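PDB 4EPS: putative fimbrium tip subunit Fim1C from Bacteroides ovatus, which is probably a component of the fimbrial tip, at the end of filamentous surface appendages that mediate cell adhesion and biofilm formation. Local coordinates for residues 286-291 with 456-461; 271-276 with 294-299; 117-122 with 130-135. One frame throughout, in Å; residues are numbered along the deposited sequence.

Overall arrangement
Following the chain from its N terminus, contact 3 comes first, in the fimbrillin-like region: residues 117-122 and 130-135 close a short loop that carries helix 126-130. The other two contacts lie farther along and alternate. Segment 271-276 opens contact 2, 286-291 opens contact 1, 294-299 completes contact 2 and 456-461 completes contact 1, so the two cross. Contact 2 joins neighbouring strands of a six-stranded antiparallel sheet, and contact 1 brings the C-terminal region of helix 446-458 and the turn after it against the loop between strands 280-281 and 293-300. They touch where Tyr275 OH lies 2.6 Å from Ala289 O. Contact 3 is remote, its centre about 43 Å from that of contact 2.

Contact 1: residues 286-291 with 456-461; sequences AEPAKD and IKVSDK. With GOL (glycerol), chain M.
Pro288 lies against Lys457 and Val458, its CG 3.8 Å from Lys457 CB and 3.9 Å from Val458 CG1, and it crosses both side chains at about a right angle. In Val458 a chi1 of -72° sets CG1 anti to the carbonyl carbon, and this is the branch that meets both the proline ring and Ala289 O. Lys290 contributes its aliphatic stem: CG passes 3.5 Å from Val458 O, and with CG anti to the backbone N (chi1 -176°) the extended chain brings NZ near Asp460. In the conformer given, the ammonium halts 4.3 Å from Asp460 OD2, beyond a salt bridge. A glycerol, probably from the crystallisation liquor, stands between them; Lys290 NZ donates to its O1 at 2.8 Å. The onward bond from O1 to Asp460 OD1 is weak, and since Asp460 was modelled in two conformers, both of its approaches are doubtful.

The arrangement is the C-terminal region of helix 446-458 and the turn that follows it, docked on an irregular loop between two strands, and its polar links run through solvent. One water spends both hydrogens on the pair, donating to Pro288 O and to Lys457 O, each at 2.8 Å. Another donates to Ala286 O and accepts from Lys457 NZ.

Behind this first shell, Tyr273 of strand 273-275 packs against Pro288, Lys457 and Val458 alike. The phenol of Tyr275 is hydrogen-bonded to Ala289 O, tying the loop to the same strand. Lys457 also packs on Asp444 of the second subunit.

Contact 2: residues 271-276 with 294-299; sequences GDYYYA and IGIVCW
Tyr274 leaves its backbone with CB 3.5 Å from Gly295 O, and chi1 of -162°, CG anti to the backbone N, lays the ring alongside Ile294, the two side chains pointing the same way. Farther out, CD2 is 3.8 Å from Ile294 CD1, which sits at the ring edge, with Ile294 CG1 in the ring plane. Tyr274 CE2 also nears Ile294 CD1, while Tyr274 CD1 has Val297 CG2 as a looser neighbour, and the terminal OH is hydrogen-bonded to Tyr187.

Strands 273-275 and 293-300 are antiparallel neighbours in a six-stranded sheet, and the register slips at a classic beta bulge: Ile294 and Gly295 both stand opposite Tyr274. Accordingly Tyr274 O accepts from Ile294 N at 2.9 Å and, weakly, from Gly295 N. Tyr274 N in turn donates to Gly295 O at 2.9 Å. Beyond the bulge Val297 N reaches Asp272 O at 2.8 Å with an N-H...O angle of 171°, and Gly271 N reaches Val297 O at 2.8 Å. On the other face, Tyr273 CD1 meets Ile296 CD1 at 3.5 Å.

Trimming Ile294 to an alanine here is likely to open a gap beside the Tyr274 ring edge and to deprive Ala276 CB of its CG2 neighbour.

The backbone groups that face each other here are thus paired, while the buried Asp272 carboxylate is bonded to His266 NE2 and to the backbone N of Gln269 and Gly283, a setting that would probably favour its ionised form.

Contact 3: residues 117-122 with 130-135; sequences WELTTE and AKQDLM
The indole of Trp117 has Leu134 over one face and backbone carbonyls at its edge. Leu134 CB makes a CH-pi contact, 3.8 Å from the centroid of the five-membered ring and 17° off its normal. Of the leucine methyls, Leu134 CD1 lies above CZ3 of the six-membered ring, while Leu134 CD2 lies nearest CG and CD2 of Trp117, at the rim by the ring fusion. At the edge, NE1 donates to Gln132 O at 2.8 Å, approaching from well above the carbonyl plane and not along a lone pair. Next to it, Lys131 O lies 3.5 Å from CZ2.

These carbonyls are presented by a type I beta turn, Ala130 to Asp133, that begins on Ala130 of helix 126-130 in the fimbrillin-like region; the loop 117-122 that precedes this helix folds back against the turn.

The second flat group is the amide of Gln132, and both its ends are engaged. OE1 receives Thr120 N at 2.7 Å on a lone pair in the carbonyl plane, nearly straight at 174°. NE2 donates to Thr120 OG1 at 3.1 Å, tilted from the amide plane, and is also hydrogen-bonded to Ala128 O. With a donor at OE1 and acceptors at NE2, the assignment and rotation of this buried amide are well defined. Its chain starts with CG anti to the carbonyl carbon (chi1 -58°) and is extended beyond CG, which spans the distance to Thr120. Leu119 CD1 packs against the base of the glutamine side chain, 3.7 Å from Gln132 CB.

Met159 of strand 148-174 packs on both Trp117 and Leu119, placing the loop over that strand. Within the loop Thr120 forms an ST turn, its OG1 accepting from Glu122 N at 3.3 Å as well as from Gln132 NE2.

Contact 1: residues 286-291 with 456-461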
loop_
_atom_site.group_PDB
_atom_site.type_symbol
_atom_site.label_atom_id
_atom_site.label_comp_id
_atom_site.label_asym_id
_atom_site.label_seq_id
_atom_site.Cartn_x
_atom_site.Cartn_y
_atom_site.Cartn_z
ATOM N N ALA A 286 -1.699 13.226 -13.300
ATOM C CA ALA A 286 -2.223 14.383 -14.059
ATOM C C ALA A 286 -1.528 14.550 -15.435
ATOM O O ALA A 286 -2.181 14.948 -16.393
ATOM C CB ALA A 286 -2.064 15.671 -13.245
ATOM N N GLU A 287 -0.248 14.220 -15.523
ATOM C CA GLU A 287 0.546 14.374 -16.750
ATOM C C GLU A 287 1.249 13.059 -17.105
ATOM O O GLU A 287 2.472 12.950 -17.011
ATOM C CB GLU A 287 1.572 15.523 -16.563
ATOM C CG GLU A 287 0.927 16.903 -16.549
ATOM C CD GLU A 287 1.905 18.065 -16.551
ATOM O OE1 GLU A 287 2.905 18.015 -15.796
ATOM O OE2 GLU A 287 1.664 19.037 -17.305
ATOM N N PRO A 288 0.495 12.023 -17.530
ATOM C CA PRO A 288 1.144 10.754 -17.844
ATOM C C PRO A 288 2.068 10.851 -19.050
ATOM O O PRO A 288 1.750 11.574 -19.989
ATOM C CB PRO A 288 -0.043 9.824 -18.147
ATOM C CG PRO A 288 -1.127 10.693 -18.560
ATOM C CD PRO A 288 -0.969 11.940 -17.727
ATOM N N ALA A 289 3.174 10.115 -19.025
ATOM C CA ALA A 289 4.094 10.034 -20.157
ATOM C C ALA A 289 3.422 9.282 -21.295
ATOM O O ALA A 289 2.877 8.194 -21.079
ATOM C CB ALA A 289 5.384 9.333 -19.753
ATOM N N LYS A 290 3.465 9.853 -22.502
ATOM C CA LYS A 290 2.919 9.229 -23.708
ATOM C C LYS A 290 3.907 8.208 -24.233
ATOM O O LYS A 290 3.499 7.166 -24.741
ATOM C CB LYS A 290 2.621 10.307 -24.776
ATOM C CG LYS A 290 1.956 9.782 -26.052
ATOM C CD LYS A 290 1.610 10.947 -26.959
ATOM C CE LYS A 290 0.997 10.522 -28.261
ATOM N NZ LYS A 290 0.448 11.701 -28.986
ATOM N N ASP A 291 5.226 8.512 -24.128
ATOM C CA ASP A 291 6.294 7.632 -24.601
ATOM C C ASP A 291 6.204 6.251 -24.012
ATOM O O ASP A 291 6.138 6.096 -22.785
ATOM C CB ASP A 291 7.707 8.204 -24.305
ATOM C CG ASP A 291 8.148 9.348 -25.206
ATOM O OD1 ASP A 291 7.396 9.686 -26.160
ATOM O OD2 ASP A 291 9.238 9.921 -24.950
ATOM N N ILE A 456 -7.624 9.698 -23.580
ATOM C CA ILE A 456 -7.466 11.056 -24.140
ATOM C C ILE A 456 -6.167 11.757 -23.657
ATOM O O ILE A 456 -5.719 12.697 -24.300
ATOM C CB ILE A 456 -8.744 11.909 -23.851
ATOM C CG1 ILE A 456 -8.864 13.159 -24.790
ATOM C CG2 ILE A 456 -8.878 12.301 -22.391
ATOM C CD1 ILE A 456 -9.112 12.835 -26.314
ATOM N N LYS A 457 -5.553 11.290 -22.553
ATOM C CA LYS A 457 -4.313 11.892 -22.034
ATOM C C LYS A 457 -3.071 11.328 -22.713
ATOM O O LYS A 457 -2.013 11.949 -22.640
ATOM C CB LYS A 457 -4.210 11.672 -20.514
ATOM C CG LYS A 457 -5.327 12.360 -19.743
ATOM C CD LYS A 457 -4.958 12.537 -18.283
ATOM C CE LYS A 457 -6.117 13.072 -17.488
ATOM N NZ LYS A 457 -5.879 12.915 -16.027
ATOM N N VAL A 458 -3.166 10.136 -23.343
ATOM C CA VAL A 458 -1.988 9.479 -23.952
ATOM C C VAL A 458 -2.178 9.104 -25.433
ATOM O O VAL A 458 -1.277 8.494 -26.037
ATOM C CB VAL A 458 -1.555 8.210 -23.172
ATOM C CG1 VAL A 458 -0.911 8.577 -21.825
ATOM C CG2 VAL A 458 -2.725 7.238 -22.986
ATOM N N SER A 459 -3.325 9.428 -25.983
ATOM C CA SER A 459 -3.690 9.104 -27.365
ATOM C C SER A 459 -4.618 10.175 -27.913
ATOM O O SER A 459 -5.245 10.900 -27.120
ATOM C CB SER A 459 -4.379 7.731 -27.401
ATOM O OG SER A 459 -4.933 7.372 -28.656
ATOM N N ASP A 460 -4.768 10.227 -29.252
ATOM C CA ASP A 460 -5.692 11.171 -29.866
ATOM C C ASP A 460 -7.041 10.480 -30.125
ATOM O O ASP A 460 -7.978 11.124 -30.583
ATOM C CB ASP A 460 -5.085 11.766 -31.152
ATOM C CG ASP A 460 -3.887 12.671 -30.869
ATOM O OD1 ASP A 460 -3.941 13.444 -29.876
ATOM O OD2 ASP A 460 -2.892 12.581 -31.609
ATOM N N LYS A 461 -7.149 9.180 -29.778
ATOM C CA LYS A 461 -8.389 8.423 -29.986
ATOM C C LYS A 461 -8.963 7.858 -28.699
ATOM O O LYS A 461 -8.231 7.309 -27.878
ATOM C CB LYS A 461 -8.136 7.262 -30.956
ATOM C CG LYS A 461 -7.711 7.687 -32.358
ATOM C CD LYS A 461 -7.002 6.565 -33.091
ATOM C CE LYS A 461 -7.152 6.685 -34.587
ATOM N NZ LYS A 461 -6.702 5.446 -35.274
HETATM C C1 GOL M . -2.681 13.017 -26.787
HETATM O O1 GOL M . -1.973 12.168 -27.683
HETATM C C2 GOL M . -1.757 13.602 -25.745
HETATM O O2 GOL M . -0.719 14.345 -26.386
HETATM C C3 GOL M . -2.487 14.480 -24.752
HETATM O O3 GOL M . -2.975 15.670 -25.360
HETATM O O HOH W 1 -4.736 15.861 -16.205
HETATM O O HOH W 2 0.754 12.118 -22.545
HETATM O O HOH W 3 -0.494 10.320 -31.271
#

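Contact 2: residues 271-276 with 294-299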
loop_
_atom_site.group_PDB
_atom_site.type_symbol
_atom_site.label_atom_id
_atom_site.label_comp_id
_atom_site.label_asym_id
_atom_site.label_seq_id
_atom_site.Cartn_x
_atom_site.Cartn_y
_atom_site.Cartn_z
ATOM N N GLY A 271 -7.947 1.755 -15.288
ATOM C CA GLY A 271 -7.588 3.116 -15.662
ATOM C C GLY A 271 -6.104 3.398 -15.514
ATOM O O GLY A 271 -5.631 4.440 -15.973
ATOM N N ASP A 272 -5.338 2.493 -14.868
ATOM C CA ASP A 272 -3.895 2.710 -14.747
ATOM C C ASP A 272 -3.222 2.659 -16.140
ATOM O O ASP A 272 -3.689 1.925 -17.020
ATOM C CB ASP A 272 -3.240 1.679 -13.833
ATOM C CG ASP A 272 -3.496 1.850 -12.335
ATOM O OD1 ASP A 272 -4.124 2.883 -11.937
ATOM O OD2 ASP A 272 -3.075 0.969 -11.568
ATOM N N TYR A 273 -2.153 3.436 -16.331
ATOM C CA TYR A 273 -1.407 3.490 -17.608
ATOM C C TYR A 273 -0.401 2.343 -17.658
ATOM O O TYR A 273 0.348 2.129 -16.699
ATOM C CB TYR A 273 -0.694 4.871 -17.780
ATOM C CG TYR A 273 -1.678 6.020 -17.791
ATOM C CD1 TYR A 273 -2.336 6.389 -18.967
ATOM C CD2 TYR A 273 -1.934 6.759 -16.635
ATOM C CE1 TYR A 273 -3.246 7.448 -18.983
ATOM C CE2 TYR A 273 -2.863 7.801 -16.630
ATOM C CZ TYR A 273 -3.499 8.157 -17.810
ATOM O OH TYR A 273 -4.405 9.188 -17.810
ATOM N N TYR A 274 -0.379 1.613 -18.776
ATOM C CA TYR A 274 0.461 0.437 -18.975
ATOM C C TYR A 274 1.516 0.706 -20.040
ATOM O O TYR A 274 1.211 1.237 -21.111
ATOM C CB TYR A 274 -0.420 -0.781 -19.379
ATOM C CG TYR A 274 0.313 -2.092 -19.173
ATOM C CD1 TYR A 274 0.400 -2.672 -17.911
ATOM C CD2 TYR A 274 0.933 -2.745 -20.241
ATOM C CE1 TYR A 274 1.061 -3.883 -17.718
ATOM C CE2 TYR A 274 1.600 -3.955 -20.057
ATOM C CZ TYR A 274 1.660 -4.519 -18.794
ATOM O OH TYR A 274 2.337 -5.694 -18.596
ATOM N N TYR A 275 2.770 0.352 -19.740
ATOM C CA TYR A 275 3.907 0.687 -20.607
ATOM C C TYR A 275 4.589 -0.533 -21.248
ATOM O O TYR A 275 4.416 -1.654 -20.800
ATOM C CB TYR A 275 4.930 1.533 -19.796
ATOM C CG TYR A 275 4.369 2.913 -19.526
ATOM C CD1 TYR A 275 3.500 3.140 -18.456
ATOM C CD2 TYR A 275 4.636 3.980 -20.391
ATOM C CE1 TYR A 275 2.867 4.373 -18.284
ATOM C CE2 TYR A 275 4.043 5.232 -20.198
ATOM C CZ TYR A 275 3.160 5.422 -19.143
ATOM O OH TYR A 275 2.548 6.640 -18.969
ATOM N N ALA A 276 5.371 -0.287 -22.313
ATOM C CA ALA A 276 6.078 -1.300 -23.103
ATOM C C ALA A 276 7.007 -2.205 -22.265
ATOM O O ALA A 276 7.216 -3.364 -22.631
ATOM C CB ALA A 276 6.864 -0.630 -24.220
ATOM N N ILE A 294 1.447 1.768 -23.902
ATOM C CA ILE A 294 0.859 0.853 -24.912
ATOM C C ILE A 294 -0.618 0.573 -24.642
ATOM O O ILE A 294 -1.311 0.021 -25.514
ATOM C CB ILE A 294 1.663 -0.468 -25.029
ATOM C CG1 ILE A 294 1.617 -1.281 -23.716
ATOM C CG2 ILE A 294 3.134 -0.179 -25.499
ATOM C CD1 ILE A 294 2.150 -2.744 -23.830
ATOM N N GLY A 295 -1.095 0.922 -23.453
ATOM C CA GLY A 295 -2.501 0.644 -23.146
ATOM C C GLY A 295 -2.925 1.115 -21.773
ATOM O O GLY A 295 -2.157 1.786 -21.067
ATOM N N ILE A 296 -4.175 0.804 -21.428
ATOM C CA ILE A 296 -4.799 1.138 -20.140
ATOM C C ILE A 296 -5.261 -0.160 -19.474
ATOM O O ILE A 296 -5.899 -0.997 -20.115
ATOM C CB ILE A 296 -6.027 2.106 -20.366
ATOM C CG1 ILE A 296 -5.622 3.428 -21.127
ATOM C CG2 ILE A 296 -6.757 2.418 -19.053
ATOM C CD1 ILE A 296 -4.575 4.241 -20.551
ATOM N N VAL A 297 -5.035 -0.278 -18.180
ATOM C CA VAL A 297 -5.534 -1.444 -17.429
ATOM C C VAL A 297 -7.052 -1.373 -17.466
ATOM O O VAL A 297 -7.631 -0.358 -17.041
ATOM C CB VAL A 297 -4.991 -1.431 -15.977
ATOM C CG1 VAL A 297 -5.637 -2.548 -15.134
ATOM C CG2 VAL A 297 -3.457 -1.572 -15.975
ATOM N N CYS A 298 -7.709 -2.427 -17.988
ATOM C CA CYS A 298 -9.172 -2.374 -18.133
ATOM C C CYS A 298 -9.903 -3.389 -17.254
ATOM O O CYS A 298 -11.134 -3.328 -17.153
ATOM C CB CYS A 298 -9.538 -2.543 -19.612
ATOM S SG CYS A 298 -9.061 -4.154 -20.300
ATOM N N TRP A 299 -9.179 -4.246 -16.526
ATOM C CA TRP A 299 -9.809 -5.242 -15.632
ATOM C C TRP A 299 -8.726 -5.748 -14.688
ATOM O O TRP A 299 -7.601 -5.940 -15.124
ATOM C CB TRP A 299 -10.429 -6.394 -16.454
ATOM C CG TRP A 299 -11.290 -7.324 -15.646
ATOM C CD1 TRP A 299 -12.627 -7.204 -15.374
ATOM C CD2 TRP A 299 -10.858 -8.541 -15.030
ATOM N NE1 TRP A 299 -13.053 -8.287 -14.621
ATOM C CE2 TRP A 299 -11.978 -9.110 -14.379
ATOM C CE3 TRP A 299 -9.626 -9.217 -14.981
ATOM C CZ2 TRP A 299 -11.912 -10.350 -13.736
ATOM C CZ3 TRP A 299 -9.562 -10.444 -14.337
ATOM C CH2 TRP A 299 -10.685 -10.976 -13.686
#

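Contact 3: residues 117-122 with 130-135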
loop_
_atom_site.group_PDB
_atom_site.type_symbol
_atom_site.label_atom_id
_atom_site.label_comp_id
_atom_site.label_asym_id
_atom_site.label_seq_id
_atom_site.Cartn_x
_atom_site.Cartn_y
_atom_site.Cartn_z
ATOM N N TRP A 117 43.124 -18.242 -29.137
ATOM C CA TRP A 117 41.674 -18.405 -29.010
ATOM C C TRP A 117 40.951 -17.195 -29.587
ATOM O O TRP A 117 41.146 -16.073 -29.118
ATOM C CB TRP A 117 41.281 -18.661 -27.541
ATOM C CG TRP A 117 39.889 -19.202 -27.370
ATOM C CD1 TRP A 117 38.804 -18.534 -26.887
ATOM C CD2 TRP A 117 39.456 -20.552 -27.617
ATOM N NE1 TRP A 117 37.710 -19.373 -26.844
ATOM C CE2 TRP A 117 38.082 -20.617 -27.287
ATOM C CE3 TRP A 117 40.100 -21.715 -28.093
ATOM C CZ2 TRP A 117 37.337 -21.798 -27.405
ATOM C CZ3 TRP A 117 39.356 -22.884 -28.229
ATOM C CH2 TRP A 117 37.993 -22.917 -27.885
ATOM N N GLU A 118 40.143 -17.429 -30.625
ATOM C CA GLU A 118 39.405 -16.371 -31.316
ATOM C C GLU A 118 38.010 -16.247 -30.725
ATOM O O GLU A 118 37.187 -17.158 -30.860
ATOM C CB GLU A 118 39.347 -16.624 -32.835
ATOM C CG GLU A 118 40.716 -16.717 -33.494
ATOM C CD GLU A 118 40.702 -17.054 -34.974
ATOM O OE1 GLU A 118 40.075 -18.071 -35.353
ATOM O OE2 GLU A 118 41.345 -16.313 -35.751
ATOM N N LEU A 119 37.763 -15.156 -30.054
ATOM C CA LEU A 119 36.496 -14.880 -29.411
ATOM C C LEU A 119 35.715 -13.886 -30.235
ATOM O O LEU A 119 36.272 -12.883 -30.685
ATOM C CB LEU A 119 36.851 -14.317 -28.034
ATOM C CG LEU A 119 35.887 -14.425 -26.917
ATOM C CD1 LEU A 119 35.628 -15.894 -26.543
ATOM C CD2 LEU A 119 36.439 -13.693 -25.746
ATOM N N THR A 120 34.437 -14.176 -30.487
ATOM C CA THR A 120 33.567 -13.258 -31.225
ATOM C C THR A 120 32.543 -12.654 -30.262
ATOM O O THR A 120 32.382 -13.135 -29.138
ATOM C CB THR A 120 32.868 -13.955 -32.401
ATOM O OG1 THR A 120 31.764 -14.701 -31.893
ATOM C CG2 THR A 120 33.828 -14.826 -33.247
ATOM N N THR A 121 31.823 -11.638 -30.724
ATOM C CA THR A 121 30.822 -10.982 -29.895
ATOM C C THR A 121 29.422 -11.579 -30.152
ATOM O O THR A 121 28.431 -11.002 -29.696
ATOM C CB THR A 121 30.875 -9.472 -30.129
ATOM O OG1 THR A 121 30.732 -9.211 -31.523
ATOM C CG2 THR A 121 32.171 -8.823 -29.588
ATOM N N GLU A 122 29.345 -12.740 -30.844
ATOM C CA GLU A 122 28.071 -13.437 -31.112
ATOM C C GLU A 122 27.933 -14.579 -30.093
ATOM O O GLU A 122 28.513 -15.658 -30.267
ATOM C CB GLU A 122 28.020 -13.925 -32.576
ATOM C CG GLU A 122 27.744 -12.801 -33.569
ATOM C CD GLU A 122 26.442 -12.047 -33.340
ATOM O OE1 GLU A 122 25.379 -12.701 -33.203
ATOM O OE2 GLU A 122 26.491 -10.799 -33.255
ATOM N N ALA A 130 28.889 -21.325 -25.145
ATOM C CA ALA A 130 29.626 -22.514 -24.690
ATOM C C ALA A 130 30.800 -22.855 -25.573
ATOM O O ALA A 130 31.862 -23.180 -25.032
ATOM C CB ALA A 130 28.682 -23.719 -24.580
ATOM N N LYS A 131 30.638 -22.770 -26.927
ATOM C CA LYS A 131 31.733 -23.120 -27.846
ATOM C C LYS A 131 32.928 -22.156 -27.714
ATOM O O LYS A 131 34.010 -22.496 -28.162
ATOM C CB LYS A 131 31.257 -23.170 -29.315
ATOM C CG LYS A 131 30.916 -21.797 -29.908
ATOM C CD LYS A 131 30.386 -21.878 -31.327
ATOM C CE LYS A 131 30.048 -20.499 -31.847
ATOM N NZ LYS A 131 29.290 -20.559 -33.128
ATOM N N GLN A 132 32.735 -20.971 -27.100
ATOM C CA GLN A 132 33.807 -19.982 -26.941
ATOM C C GLN A 132 34.382 -19.892 -25.518
ATOM O O GLN A 132 35.353 -19.153 -25.293
ATOM C CB GLN A 132 33.229 -18.609 -27.347
ATOM C CG GLN A 132 32.686 -18.619 -28.792
ATOM C CD GLN A 132 32.579 -17.243 -29.353
ATOM O OE1 GLN A 132 33.579 -16.612 -29.669
ATOM N NE2 GLN A 132 31.371 -16.782 -29.566
ATOM N N ASP A 133 33.778 -20.632 -24.574
ATOM C CA ASP A 133 34.144 -20.593 -23.160
ATOM C C ASP A 133 35.296 -21.553 -22.879
ATOM O O ASP A 133 35.110 -22.640 -22.327
ATOM C CB ASP A 133 32.917 -20.891 -22.279
ATOM C CG ASP A 133 33.125 -20.531 -20.813
ATOM O OD1 ASP A 133 34.191 -19.935 -20.484
ATOM O OD2 ASP A 133 32.210 -20.804 -19.999
ATOM N N LEU A 134 36.507 -21.127 -23.242
ATOM C CA LEU A 134 37.696 -21.961 -23.083
ATOM C C LEU A 134 38.051 -22.176 -21.598
ATOM O O LEU A 134 38.167 -21.221 -20.823
ATOM C CB LEU A 134 38.885 -21.329 -23.844
ATOM C CG LEU A 134 40.242 -22.041 -23.686
ATOM C CD1 LEU A 134 40.230 -23.438 -24.332
ATOM C CD2 LEU A 134 41.372 -21.213 -24.329
HETATM N N MSE A 135 38.228 -23.457 -21.230
HETATM C CA MSE A 135 38.587 -23.885 -19.871
HETATM C C MSE A 135 39.692 -24.894 -19.926
HETATM O O MSE A 135 39.652 -25.795 -20.769
HETATM C CB MSE A 135 37.390 -24.521 -19.152
HETATM C CG MSE A 135 36.255 -23.585 -18.885
HETATM SE SE MSE A 135 34.885 -24.671 -18.038
HETATM C CE MSE A 135 33.450 -24.196 -19.194
HETATM O O HOH W 4 28.944 -17.417 -32.397
#